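Local coordinates for protein 2-hydroxyisobutanoyl-CoA mutase large subunit (Aquincola tertiaricarbonis, PDB 4R3U) that interconverts 2-hydroxyisobutyryl-CoA and (S)-3-hydroxybutyryl-CoA as the substrate-binding partner of a small cobalamin-binding subunit, at residues S205-A210 / R246-N251; A293-F298 / R337-C342; Q527-A532 / E558-I563. All coordinates share one frame; numbering follows the deposited sequence.

Interaction 1 (S205-A210 / R246-N251); sequences SGTVQA and RYNPIN. With 3HC (3-hydroxybutanoyl-coenzyme A), chain E.
The ring of Y247 lies flat over the peptide that joins G206 to T207, with G206 O above the middle of the ring and Y247 CE1 3.4 Å from G206 C. A swing of CG anti to the backbone N of Y247 (chi1 -153°) carries the phenol across the neighbouring strand, until its OH rests 3.4 Å from V208 CG1. The same G206 O accepts a nearly straight bond from N248 N (2.8 Å, 163°) and a weak one from N248 ND2, while N248 OD1 probably accepts from R339 and R295 in the neighbouring part of the barrel. The two segments lie on adjacent parallel strands of the TIM barrel, joined through helices 213-219 and 226-243, and they show how such a barrel uses strand ends to hold its ligand. Past the strands, N251 N donates to Q209 O at 3.2 Å, almost in line. The side chains beside them grip 3-hydroxybutanoyl-CoA at several points along its length. R246 turns the edge of its guanidinium to the ribose phosphate, NE reaching both O7A and O8A while NH2 meets O7A at 2.8 Å; S205 CB covers one face of the group. T207 OG1 lies 2.8 Å from the pantetheine hydroxyl OAP. At the thioester, Q209 NE2 donates to O1 of the ligand (3.1 Å), and Q209 OE1 is held by N180.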
loop_
_atom_site.group_PDB
_atom_site.type_symbol
_atom_site.label_atom_id
_atom_site.label_comp_id
_atom_site.label_asym_id
_atom_site.label_seq_id
_atom_site.Cartn_x
_atom_site.Cartn_y
_atom_site.Cartn_z
ATOM N N SER A 205 24.313 -13.368 -16.055
ATOM C CA SER A 205 23.834 -12.189 -15.346
ATOM C C SER A 205 23.713 -12.585 -13.881
ATOM O O SER A 205 23.219 -13.670 -13.563
ATOM C CB SER A 205 22.499 -11.709 -15.903
ATOM O OG SER A 205 22.194 -10.399 -15.450
ATOM N N GLY A 206 24.256 -11.750 -13.018
ATOM C CA GLY A 206 24.246 -11.987 -11.592
ATOM C C GLY A 206 24.963 -10.918 -10.806
ATOM O O GLY A 206 25.440 -9.927 -11.365
ATOM N N THR A 207 25.036 -11.132 -9.493
ATOM C CA THR A 207 25.636 -10.240 -8.510
ATOM C C THR A 207 26.132 -11.018 -7.272
ATOM O O THR A 207 25.507 -11.993 -6.852
ATOM C CB THR A 207 24.565 -9.235 -8.011
ATOM O OG1 THR A 207 23.801 -8.714 -9.102
ATOM C CG2 THR A 207 25.150 -8.103 -7.181
ATOM N N VAL A 208 27.248 -10.545 -6.692
ATOM C CA VAL A 208 27.787 -10.900 -5.376
ATOM C C VAL A 208 27.814 -9.543 -4.671
ATOM O O VAL A 208 28.190 -8.542 -5.297
ATOM C CB VAL A 208 29.153 -11.613 -5.378
ATOM C CG1 VAL A 208 28.992 -13.087 -5.736
ATOM C CG2 VAL A 208 30.162 -10.922 -6.309
ATOM N N GLN A 209 27.265 -9.465 -3.450
ATOM C CA GLN A 209 27.205 -8.198 -2.695
ATOM C C GLN A 209 28.614 -7.605 -2.506
ATOM O O GLN A 209 28.816 -6.423 -2.793
ATOM C CB GLN A 209 26.460 -8.371 -1.358
ATOM C CG GLN A 209 26.100 -7.050 -0.712
ATOM C CD GLN A 209 25.030 -7.225 0.314
ATOM O OE1 GLN A 209 25.301 -7.452 1.507
ATOM N NE2 GLN A 209 23.789 -7.195 -0.153
ATOM N N ALA A 210 29.576 -8.441 -2.060
ATOM C CA ALA A 210 31.016 -8.154 -1.934
ATOM C C ALA A 210 31.514 -6.925 -1.126
ATOM O O ALA A 210 32.619 -6.968 -0.586
ATOM C CB ALA A 210 31.684 -8.219 -3.301
ATOM N N ARG A 246 28.290 -9.436 -18.452
ATOM C CA ARG A 246 26.934 -9.187 -17.951
ATOM C C ARG A 246 26.787 -9.294 -16.417
ATOM O O ARG A 246 25.682 -9.129 -15.881
ATOM C CB ARG A 246 25.924 -10.081 -18.676
ATOM C CG ARG A 246 25.566 -9.563 -20.036
ATOM C CD ARG A 246 24.443 -10.345 -20.658
ATOM N NE ARG A 246 23.152 -9.930 -20.130
ATOM C CZ ARG A 246 22.224 -10.769 -19.687
ATOM N NH1 ARG A 246 22.432 -12.082 -19.733
ATOM N NH2 ARG A 246 21.083 -10.306 -19.189
ATOM N N TYR A 247 27.910 -9.543 -15.712
ATOM C CA TYR A 247 27.953 -9.692 -14.254
ATOM C C TYR A 247 28.197 -8.380 -13.481
ATOM O O TYR A 247 29.004 -7.545 -13.907
ATOM C CB TYR A 247 28.983 -10.760 -13.844
ATOM C CG TYR A 247 28.663 -11.421 -12.528
ATOM C CD1 TYR A 247 27.827 -12.530 -12.470
ATOM C CD2 TYR A 247 29.190 -10.937 -11.332
ATOM C CE1 TYR A 247 27.533 -13.152 -11.259
ATOM C CE2 TYR A 247 28.893 -11.544 -10.112
ATOM C CZ TYR A 247 28.062 -12.650 -10.080
ATOM O OH TYR A 247 27.771 -13.250 -8.880
ATOM N N ASN A 248 27.504 -8.239 -12.330
ATOM C CA ASN A 248 27.608 -7.111 -11.408
ATOM C C ASN A 248 28.504 -7.539 -10.236
ATOM O O ASN A 248 28.053 -8.308 -9.389
ATOM C CB ASN A 248 26.221 -6.680 -10.946
ATOM C CG ASN A 248 25.319 -6.325 -12.091
ATOM O OD1 ASN A 248 25.565 -5.363 -12.802
ATOM N ND2 ASN A 248 24.274 -7.112 -12.315
ATOM N N PRO A 249 29.808 -7.136 -10.224
ATOM C CA PRO A 249 30.720 -7.631 -9.174
ATOM C C PRO A 249 30.475 -7.134 -7.742
ATOM O O PRO A 249 31.106 -7.650 -6.823
ATOM C CB PRO A 249 32.110 -7.203 -9.684
ATOM C CG PRO A 249 31.846 -6.010 -10.497
ATOM C CD PRO A 249 30.526 -6.253 -11.178
ATOM N N ILE A 250 29.631 -6.127 -7.555
ATOM C CA ILE A 250 29.379 -5.518 -6.250
ATOM C C ILE A 250 28.044 -4.803 -6.272
ATOM O O ILE A 250 27.560 -4.377 -7.313
ATOM C CB ILE A 250 30.534 -4.509 -5.928
ATOM C CG1 ILE A 250 30.497 -4.017 -4.457
ATOM C CG2 ILE A 250 30.584 -3.321 -6.959
ATOM C CD1 ILE A 250 31.725 -3.183 -3.996
ATOM N N ASN A 251 27.490 -4.645 -5.101
ATOM C CA ASN A 251 26.350 -3.854 -4.747
ATOM C C ASN A 251 26.894 -3.074 -3.576
ATOM O O ASN A 251 27.044 -3.645 -2.473
ATOM C CB ASN A 251 25.168 -4.722 -4.295
ATOM C CG ASN A 251 24.140 -4.974 -5.357
ATOM O OD1 ASN A 251 24.300 -4.694 -6.549
ATOM N ND2 ASN A 251 23.068 -5.542 -4.947
HETATM N N1A 3HC E . 15.182 -0.975 -21.629
HETATM C C2A 3HC E . 16.184 -1.835 -22.300
HETATM N N3A 3HC E . 16.896 -2.701 -21.351
HETATM C C4A 3HC E . 16.619 -2.682 -20.025
HETATM C C5A 3HC E . 15.688 -1.857 -19.501
HETATM C C6A 3HC E . 15.002 -1.007 -20.297
HETATM N N6A 3HC E . 14.099 -0.214 -19.722
HETATM N N7A 3HC E . 15.648 -2.090 -18.186
HETATM C C8A 3HC E . 16.530 -3.044 -17.903
HETATM N N9A 3HC E . 17.149 -3.387 -19.029
HETATM C C1B 3HC E . 18.219 -4.408 -19.243
HETATM C C2B 3HC E . 19.512 -4.054 -18.537
HETATM O O2B 3HC E . 20.342 -3.211 -19.343
HETATM C C3B 3HC E . 20.135 -5.422 -18.311
HETATM O O3B 3HC E . 20.804 -5.888 -19.509
HETATM P P3B 3HC E . 22.267 -6.573 -19.498
HETATM O O7A 3HC E . 22.069 -7.771 -18.657
HETATM O O8A 3HC E . 22.477 -6.857 -20.939
HETATM O O9A 3HC E . 23.117 -5.503 -18.929
HETATM C C4B 3HC E . 18.930 -6.323 -18.062
HETATM O O4B 3HC E . 17.781 -5.665 -18.678
HETATM C C5B 3HC E . 18.719 -6.564 -16.557
HETATM O O5B 3HC E . 18.204 -5.368 -15.930
HETATM P P1A 3HC E . 18.997 -4.541 -14.773
HETATM O O1A 3HC E . 20.468 -4.744 -14.862
HETATM O O2A 3HC E . 18.483 -3.160 -14.763
HETATM O O3A 3HC E . 18.329 -5.311 -13.485
HETATM P P2A 3HC E . 18.965 -6.533 -12.624
HETATM O O4A 3HC E . 17.975 -6.926 -11.610
HETATM O O5A 3HC E . 19.535 -7.580 -13.506
HETATM O O6A 3HC E . 20.178 -5.793 -11.930
HETATM C CBP 3HC E . 21.421 -4.659 -10.186
HETATM C CCP 3HC E . 20.056 -4.803 -10.894
HETATM C CDP 3HC E . 22.381 -4.039 -11.210
HETATM C CEP 3HC E . 21.285 -3.677 -9.016
HETATM C CAP 3HC E . 21.966 -6.048 -9.714
HETATM O OAP 3HC E . 23.300 -6.006 -9.160
HETATM C C9P 3HC E . 21.004 -6.920 -8.857
HETATM O O9P 3HC E . 20.196 -7.686 -9.384
HETATM N N8P 3HC E . 21.176 -6.858 -7.527
HETATM C C7P 3HC E . 20.376 -7.687 -6.618
HETATM C C6P 3HC E . 20.939 -7.617 -5.206
HETATM C C5P 3HC E . 20.076 -8.384 -4.198
HETATM O O5P 3HC E . 18.996 -8.898 -4.500
HETATM N N4P 3HC E . 20.620 -8.432 -2.977
HETATM C C3P 3HC E . 19.964 -9.092 -1.857
HETATM C C2P 3HC E . 20.493 -8.474 -0.591
HETATM S S1P 3HC E . 19.672 -9.151 0.884
HETATM C C1 3HC E . 20.604 -8.218 2.110
HETATM O O1 3HC E . 21.816 -8.024 2.044
HETATM C C2 3HC E . 19.789 -7.568 3.242
HETATM C C3 3HC E . 19.389 -8.574 4.324
HETATM O O3 3HC E . 18.645 -9.633 3.731
HETATM C C4 3HC E . 20.619 -9.127 5.059
#

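Interaction 2 (A293-F298 / R337-C342); sequences APRLAF and RLRFHC. With 3KK (S-{(3R,5R,9R)-1-[(2R,3S,4R,5R)-5-(6-amino-9H-purin-9-yl)-4-hydroxy-3-(phosphonooxy)tetrahydrofuran-2-yl]-3,5,9-trihydroxy-8,8-dimethyl-3,5-dioxido-10,14-dioxo-2,4,6-trioxa-11,15-diaza-3lambda~5~,5lambda~5~-diphosphaheptadecan-17-yl} 2-hydroxy-2-methylpropanethioate), chain F.
P294 O receives both end nitrogens of R337, NH1 and NH2 each 3.0 Å away, so that one carbonyl oxygen sits end-on in the plane of the guanidinium. This ties the loop leading into strand 298-302 to the approach of strand 340-344, two neighbouring parallel strands of the TIM barrel, and illustrates how arginines can brace a barrel rim while serving its ligand. R295 comes next and sends its guanidinium to the CoA of 3KK: NH1 donates to phosphate oxygen O8A, and NH2 to a water that lies 2.7 Å from the pyrophosphate oxygen O1A. R339 NH1 also reaches that water, though weakly; the guanidinium planes of R295 and R339 stand nearly perpendicular, and N248 OD1 probably accepts from both arginines. A bend at chi3 (-52°) brings R339 back to the loop, where NH2 donates to L296 O at 3.1 Å, from above the carbonyl plane. One face of the R339 guanidinium is then left against the ligand methyl CDP, which A297 CB also approaches. At F298 the chains pair as strands: F298 N donates to R339 O, in the carbonyl plane, and F298 O accepts from H341 N at 3.0 Å. The F298 ring takes L338 CD1 over one face as a CH-pi contact, 3.9 Å from the centroid. H341, whose ND1 is bonded to S375, lies beneath the pantetheine amide, with O5P of 3KK 3.1 Å above the plane of its imidazole, over the ring centre.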
loop_
_atom_site.group_PDB
_atom_site.type_symbol
_atom_site.label_atom_id
_atom_site.label_comp_id
_atom_site.label_asym_id
_atom_site.label_seq_id
_atom_site.Cartn_x
_atom_site.Cartn_y
_atom_site.Cartn_z
ATOM N N ALA A 293 33.178 1.116 -14.139
ATOM C CA ALA A 293 32.072 1.940 -13.632
ATOM C C ALA A 293 30.691 1.596 -14.212
ATOM O O ALA A 293 29.729 1.529 -13.418
ATOM C CB ALA A 293 32.369 3.408 -13.772
ATOM N N PRO A 294 30.554 1.272 -15.534
ATOM C CA PRO A 294 29.221 0.896 -16.057
ATOM C C PRO A 294 28.566 -0.300 -15.350
ATOM O O PRO A 294 27.340 -0.347 -15.248
ATOM C CB PRO A 294 29.503 0.568 -17.527
ATOM C CG PRO A 294 30.726 1.311 -17.861
ATOM C CD PRO A 294 31.553 1.291 -16.623
ATOM N N ARG A 295 29.402 -1.237 -14.840
ATOM C CA ARG A 295 29.009 -2.467 -14.151
ATOM C C ARG A 295 28.908 -2.388 -12.618
ATOM O O ARG A 295 28.447 -3.345 -11.977
ATOM C CB ARG A 295 29.872 -3.649 -14.600
ATOM C CG ARG A 295 29.385 -4.303 -15.896
ATOM C CD ARG A 295 28.136 -5.130 -15.651
ATOM N NE ARG A 295 27.385 -5.308 -16.883
ATOM C CZ ARG A 295 26.105 -5.637 -16.948
ATOM N NH1 ARG A 295 25.512 -5.774 -18.120
ATOM N NH2 ARG A 295 25.410 -5.843 -15.840
ATOM N N LEU A 296 29.286 -1.231 -12.026
ATOM C CA LEU A 296 29.124 -1.021 -10.591
ATOM C C LEU A 296 27.623 -0.909 -10.345
ATOM O O LEU A 296 26.874 -0.481 -11.234
ATOM C CB LEU A 296 29.816 0.281 -10.124
ATOM C CG LEU A 296 31.343 0.348 -10.162
ATOM C CD1 LEU A 296 31.818 1.773 -9.941
ATOM C CD2 LEU A 296 31.963 -0.587 -9.131
ATOM N N ALA A 297 27.179 -1.297 -9.156
ATOM C CA ALA A 297 25.769 -1.260 -8.763
ATOM C C ALA A 297 25.678 -1.020 -7.265
ATOM O O ALA A 297 26.679 -1.141 -6.537
ATOM C CB ALA A 297 25.065 -2.560 -9.158
ATOM N N PHE A 298 24.482 -0.649 -6.814
ATOM C CA PHE A 298 24.180 -0.287 -5.422
ATOM C C PHE A 298 22.990 -1.052 -4.855
ATOM O O PHE A 298 22.256 -1.725 -5.587
ATOM C CB PHE A 298 23.919 1.229 -5.344
ATOM C CG PHE A 298 25.109 2.058 -5.732
ATOM C CD1 PHE A 298 25.399 2.309 -7.073
ATOM C CD2 PHE A 298 25.971 2.554 -4.766
ATOM C CE1 PHE A 298 26.540 3.027 -7.433
ATOM C CE2 PHE A 298 27.103 3.298 -5.132
ATOM C CZ PHE A 298 27.380 3.518 -6.459
ATOM N N ARG A 337 25.442 6.379 -14.845
ATOM C CA ARG A 337 24.102 5.908 -14.494
ATOM C C ARG A 337 24.066 4.881 -13.355
ATOM O O ARG A 337 24.550 3.756 -13.504
ATOM C CB ARG A 337 23.183 5.570 -15.699
ATOM C CG ARG A 337 23.641 4.458 -16.628
ATOM C CD ARG A 337 22.928 3.137 -16.384
ATOM N NE ARG A 337 23.605 2.001 -17.039
ATOM C CZ ARG A 337 24.631 1.318 -16.516
ATOM N NH1 ARG A 337 25.133 1.659 -15.336
ATOM N NH2 ARG A 337 25.161 0.293 -17.172
ATOM N N LEU A 338 23.511 5.307 -12.198
ATOM C CA LEU A 338 23.375 4.487 -11.002
ATOM C C LEU A 338 22.253 3.486 -11.187
ATOM O O LEU A 338 21.128 3.864 -11.506
ATOM C CB LEU A 338 23.126 5.378 -9.751
ATOM C CG LEU A 338 23.081 4.696 -8.378
ATOM C CD1 LEU A 338 23.725 5.556 -7.319
ATOM C CD2 LEU A 338 21.643 4.362 -7.969
ATOM N N ARG A 339 22.576 2.215 -10.996
ATOM C CA ARG A 339 21.634 1.101 -11.050
ATOM C C ARG A 339 21.603 0.579 -9.617
ATOM O O ARG A 339 22.664 0.503 -8.976
ATOM C CB ARG A 339 22.088 -0.025 -12.024
ATOM C CG ARG A 339 22.206 0.374 -13.504
ATOM C CD ARG A 339 22.842 -0.738 -14.310
ATOM N NE ARG A 339 24.099 -1.163 -13.689
ATOM C CZ ARG A 339 24.580 -2.400 -13.692
ATOM N NH1 ARG A 339 23.933 -3.373 -14.318
ATOM N NH2 ARG A 339 25.713 -2.672 -13.074
ATOM N N PHE A 340 20.396 0.264 -9.092
ATOM C CA PHE A 340 20.271 -0.210 -7.715
ATOM C C PHE A 340 19.172 -1.233 -7.460
ATOM O O PHE A 340 18.119 -1.210 -8.106
ATOM C CB PHE A 340 20.193 0.964 -6.700
ATOM C CG PHE A 340 18.862 1.679 -6.589
ATOM C CD1 PHE A 340 18.477 2.629 -7.537
ATOM C CD2 PHE A 340 18.019 1.453 -5.501
ATOM C CE1 PHE A 340 17.269 3.329 -7.401
ATOM C CE2 PHE A 340 16.792 2.126 -5.391
ATOM C CZ PHE A 340 16.434 3.067 -6.330
ATOM N N HIS A 341 19.462 -2.156 -6.517
ATOM C CA HIS A 341 18.517 -3.121 -5.995
ATOM C C HIS A 341 17.966 -2.420 -4.765
ATOM O O HIS A 341 18.679 -1.656 -4.096
ATOM C CB HIS A 341 19.197 -4.430 -5.569
ATOM C CG HIS A 341 18.283 -5.366 -4.807
ATOM N ND1 HIS A 341 17.256 -6.056 -5.433
ATOM C CD2 HIS A 341 18.245 -5.655 -3.490
ATOM C CE1 HIS A 341 16.641 -6.730 -4.493
ATOM N NE2 HIS A 341 17.207 -6.541 -3.312
ATOM N N CYS A 342 16.700 -2.675 -4.468
ATOM C CA CYS A 342 16.040 -2.071 -3.318
ATOM C C CYS A 342 15.355 -3.162 -2.490
ATOM O O CYS A 342 14.844 -4.134 -3.035
ATOM C CB CYS A 342 15.046 -0.998 -3.781
ATOM S SG CYS A 342 14.342 0.004 -2.451
HETATM C C4 3KK F . 21.234 -9.548 4.503
HETATM C C3 3KK F . 20.106 -9.115 3.572
HETATM C C2 3KK F . 19.271 -8.017 4.227
HETATM O O3 3KK F . 19.284 -10.248 3.347
HETATM C C1 3KK F . 20.623 -8.612 2.218
HETATM O O1 3KK F . 21.619 -7.892 2.117
HETATM S S1P 3KK F . 19.652 -9.165 0.856
HETATM C C2P 3KK F . 20.513 -8.467 -0.581
HETATM C C3P 3KK F . 19.981 -9.077 -1.853
HETATM N N4P 3KK F . 20.633 -8.417 -2.975
HETATM C C5P 3KK F . 20.087 -8.376 -4.194
HETATM O O5P 3KK F . 19.007 -8.895 -4.493
HETATM C C6P 3KK F . 20.945 -7.612 -5.208
HETATM C C7P 3KK F . 20.379 -7.687 -6.618
HETATM N N8P 3KK F . 21.179 -6.860 -7.529
HETATM C C9P 3KK F . 20.997 -6.916 -8.857
HETATM O O9P 3KK F . 20.181 -7.675 -9.383
HETATM C CAP 3KK F . 21.962 -6.050 -9.718
HETATM O OAP 3KK F . 23.295 -6.011 -9.164
HETATM C CBP 3KK F . 21.418 -4.659 -10.191
HETATM C CDP 3KK F . 22.385 -4.040 -11.212
HETATM C CEP 3KK F . 21.279 -3.679 -9.022
HETATM C CCP 3KK F . 20.057 -4.804 -10.906
HETATM O O6A 3KK F . 20.184 -5.799 -11.938
HETATM P P2A 3KK F . 18.971 -6.539 -12.635
HETATM O O4A 3KK F . 17.979 -6.932 -11.623
HETATM O O5A 3KK F . 19.543 -7.586 -13.516
HETATM O O3A 3KK F . 18.337 -5.317 -13.496
HETATM P P1A 3KK F . 19.012 -4.541 -14.777
HETATM O O1A 3KK F . 20.482 -4.750 -14.864
HETATM O O2A 3KK F . 18.503 -3.159 -14.760
HETATM O O5B 3KK F . 18.218 -5.359 -15.941
HETATM C C5B 3KK F . 18.728 -6.556 -16.568
HETATM C C4B 3KK F . 18.940 -6.315 -18.074
HETATM O O4B 3KK F . 17.788 -5.662 -18.688
HETATM C C3B 3KK F . 20.140 -5.408 -18.323
HETATM O O3B 3KK F . 20.814 -5.874 -19.517
HETATM P P3B 3KK F . 22.275 -6.565 -19.500
HETATM O O8A 3KK F . 23.124 -5.501 -18.920
HETATM O O7A 3KK F . 22.066 -7.766 -18.665
HETATM O O9A 3KK F . 22.493 -6.844 -20.940
HETATM C C2B 3KK F . 19.511 -4.046 -18.554
HETATM O O2B 3KK F . 20.340 -3.201 -19.359
HETATM C C1B 3KK F . 18.220 -4.408 -19.261
HETATM N N9A 3KK F . 17.148 -3.390 -19.050
HETATM C C8A 3KK F . 16.542 -3.035 -17.919
HETATM N N7A 3KK F . 15.656 -2.084 -18.202
HETATM C C5A 3KK F . 15.690 -1.858 -19.520
HETATM C C4A 3KK F . 16.619 -2.682 -20.047
HETATM N N3A 3KK F . 16.885 -2.687 -21.379
HETATM C C2A 3KK F . 16.175 -1.833 -22.253
HETATM N N1A 3KK F . 15.202 -0.987 -21.653
HETATM C C6A 3KK F . 15.002 -1.013 -20.318
HETATM N N6A 3KK F . 14.096 -0.220 -19.743
HETATM O O HOH W 1 22.798 -6.007 -14.430
#

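Interaction 3 (Q527-A532 / E558-I563); sequences QLVAVA and EKLKGI
The shortest polar bond here, the salt bridge from K561 NZ to E558 OE2 (2.7 Å, on the syn side of the carboxylate), spans one turn of helix 553-564 on a flank that does not meet the other helix; the joining is left to L528, V529 and A532 against K559, L560 and I563. It is a plain case of two helices held by interdigitated aliphatic groups, their axes 9.8 Å apart and crossing at -45°. L560 brings both methyls into play: CD1 lies 3.9 Å from L528 CD2, and CD2 fits between L528 CD2 and A532 CB, the two leucines crossing at about a right angle. With an alanine here both methyls are gone, which is likely to open a gap between L528 and A532 in the middle of this interface. V529 works with both its branches. Its CG1 meets I563 CG2 at 3.8 Å, while CG2 rests on the aliphatic chain of K559, 3.7 Å from CG. The bend of K559 at chi2 (73°) lays that chain over the valine, and its NZ forms a salt bridge with D526. Toward the C-terminal ends of both segments, I563 CD1 comes to 3.7 Å from A532 CB. Around the pair, helix 540-549 packs on L528, Y224 touches L560, and R231 of helix 226-243 donates to V531 O and A532 O at the C-terminal end of helix 518-532.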
loop_
_atom_site.group_PDB
_atom_site.type_symbol
_atom_site.label_atom_id
_atom_site.label_comp_id
_atom_site.label_asym_id
_atom_site.label_seq_id
_atom_site.Cartn_x
_atom_site.Cartn_y
_atom_site.Cartn_z
ATOM N N GLN A 527 50.066 -21.959 -3.602
ATOM C CA GLN A 527 50.169 -21.039 -4.731
ATOM C C GLN A 527 49.308 -19.807 -4.419
ATOM O O GLN A 527 49.716 -18.693 -4.721
ATOM C CB GLN A 527 49.689 -21.685 -6.032
ATOM C CG GLN A 527 50.618 -22.695 -6.669
ATOM C CD GLN A 527 49.855 -23.558 -7.646
ATOM O OE1 GLN A 527 49.767 -24.779 -7.491
ATOM N NE2 GLN A 527 49.244 -22.944 -8.657
ATOM N N LEU A 528 48.135 -20.003 -3.805
ATOM C CA LEU A 528 47.237 -18.904 -3.431
ATOM C C LEU A 528 47.882 -17.877 -2.469
ATOM O O LEU A 528 47.718 -16.673 -2.672
ATOM C CB LEU A 528 45.891 -19.423 -2.910
ATOM C CG LEU A 528 44.769 -18.405 -2.864
ATOM C CD1 LEU A 528 44.203 -18.127 -4.274
ATOM C CD2 LEU A 528 43.699 -18.862 -1.905
ATOM N N VAL A 529 48.635 -18.354 -1.471
ATOM C CA VAL A 529 49.387 -17.526 -0.526
ATOM C C VAL A 529 50.391 -16.626 -1.314
ATOM O O VAL A 529 50.506 -15.433 -1.024
ATOM C CB VAL A 529 50.108 -18.427 0.521
ATOM C CG1 VAL A 529 51.257 -17.688 1.216
ATOM C CG2 VAL A 529 49.118 -18.979 1.537
ATOM N N ALA A 530 51.086 -17.206 -2.310
ATOM C CA ALA A 530 52.055 -16.502 -3.151
ATOM C C ALA A 530 51.383 -15.401 -4.005
ATOM O O ALA A 530 51.957 -14.318 -4.174
ATOM C CB ALA A 530 52.790 -17.488 -4.040
ATOM N N VAL A 531 50.170 -15.684 -4.518
ATOM C CA VAL A 531 49.349 -14.765 -5.300
ATOM C C VAL A 531 48.851 -13.665 -4.358
ATOM O O VAL A 531 48.874 -12.493 -4.745
ATOM C CB VAL A 531 48.174 -15.503 -5.995
ATOM C CG1 VAL A 531 47.193 -14.528 -6.640
ATOM C CG2 VAL A 531 48.688 -16.507 -7.019
ATOM N N ALA A 532 48.426 -14.038 -3.115
ATOM C CA ALA A 532 47.944 -13.090 -2.103
ATOM C C ALA A 532 49.080 -12.192 -1.605
ATOM O O ALA A 532 48.843 -11.021 -1.328
ATOM C CB ALA A 532 47.299 -13.827 -0.947
ATOM N N GLU A 558 40.999 -20.259 5.687
ATOM C CA GLU A 558 41.994 -20.557 6.733
ATOM C C GLU A 558 43.405 -20.360 6.288
ATOM O O GLU A 558 44.188 -19.771 7.037
ATOM C CB GLU A 558 41.793 -21.936 7.351
ATOM C CG GLU A 558 40.534 -22.031 8.193
ATOM C CD GLU A 558 40.351 -20.981 9.275
ATOM O OE1 GLU A 558 41.210 -20.899 10.185
ATOM O OE2 GLU A 558 39.328 -20.258 9.218
ATOM N N LYS A 559 43.738 -20.821 5.059
ATOM C CA LYS A 559 45.068 -20.672 4.466
ATOM C C LYS A 559 45.490 -19.182 4.435
ATOM O O LYS A 559 46.612 -18.853 4.820
ATOM C CB LYS A 559 45.087 -21.286 3.052
ATOM C CG LYS A 559 46.467 -21.417 2.454
ATOM C CD LYS A 559 47.245 -22.531 3.122
ATOM C CE LYS A 559 48.649 -22.664 2.600
ATOM N NZ LYS A 559 49.338 -23.828 3.221
ATOM N N LEU A 560 44.560 -18.288 4.014
ATOM C CA LEU A 560 44.810 -16.847 3.908
ATOM C C LEU A 560 44.905 -16.109 5.247
ATOM O O LEU A 560 45.592 -15.084 5.312
ATOM C CB LEU A 560 43.894 -16.152 2.885
ATOM C CG LEU A 560 43.970 -16.660 1.433
ATOM C CD1 LEU A 560 43.049 -15.854 0.531
ATOM C CD2 LEU A 560 45.403 -16.595 0.866
ATOM N N LYS A 561 44.278 -16.660 6.325
ATOM C CA LYS A 561 44.359 -16.113 7.688
ATOM C C LYS A 561 45.817 -16.178 8.220
ATOM O O LYS A 561 46.233 -15.298 8.971
ATOM C CB LYS A 561 43.441 -16.875 8.644
ATOM C CG LYS A 561 42.005 -16.388 8.636
ATOM C CD LYS A 561 41.158 -17.295 9.506
ATOM C CE LYS A 561 39.737 -16.812 9.624
ATOM N NZ LYS A 561 38.869 -17.831 10.266
ATOM N N GLY A 562 46.570 -17.196 7.788
ATOM C CA GLY A 562 47.978 -17.404 8.121
ATOM C C GLY A 562 48.912 -16.279 7.701
ATOM O O GLY A 562 49.926 -16.041 8.371
ATOM N N ILE A 563 48.578 -15.568 6.593
ATOM C CA ILE A 563 49.376 -14.420 6.116
ATOM C C ILE A 563 48.738 -13.045 6.422
ATOM O O ILE A 563 49.450 -12.043 6.492
ATOM C CB ILE A 563 49.845 -14.545 4.626
ATOM C CG1 ILE A 563 48.666 -14.590 3.634
ATOM C CG2 ILE A 563 50.814 -15.719 4.419
ATOM C CD1 ILE A 563 48.902 -13.762 2.397
#

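Interactions 1 and 2 lie on the same parallel barrel sheet with centres 10 Å apart, and they meet directly: N248 OD1 of the first is 2.7 Å from R339 NH2 and 3.1 Å from R295 NH2 of the second, probable hydrogen bonds that join two walls of one CoA pocket. Both contacts touch substrate and product forms of the acyl-CoA, which overlap in this site. Interaction 3 stands apart, its nearest atoms about 14 Å from those of interaction 1 and about 21 Å from those of interaction 2, away from the pocket. Helix 226-243 neighbours both regions, packing against A210, P249 and I250 of interaction 1 and reaching interaction 3 through R231.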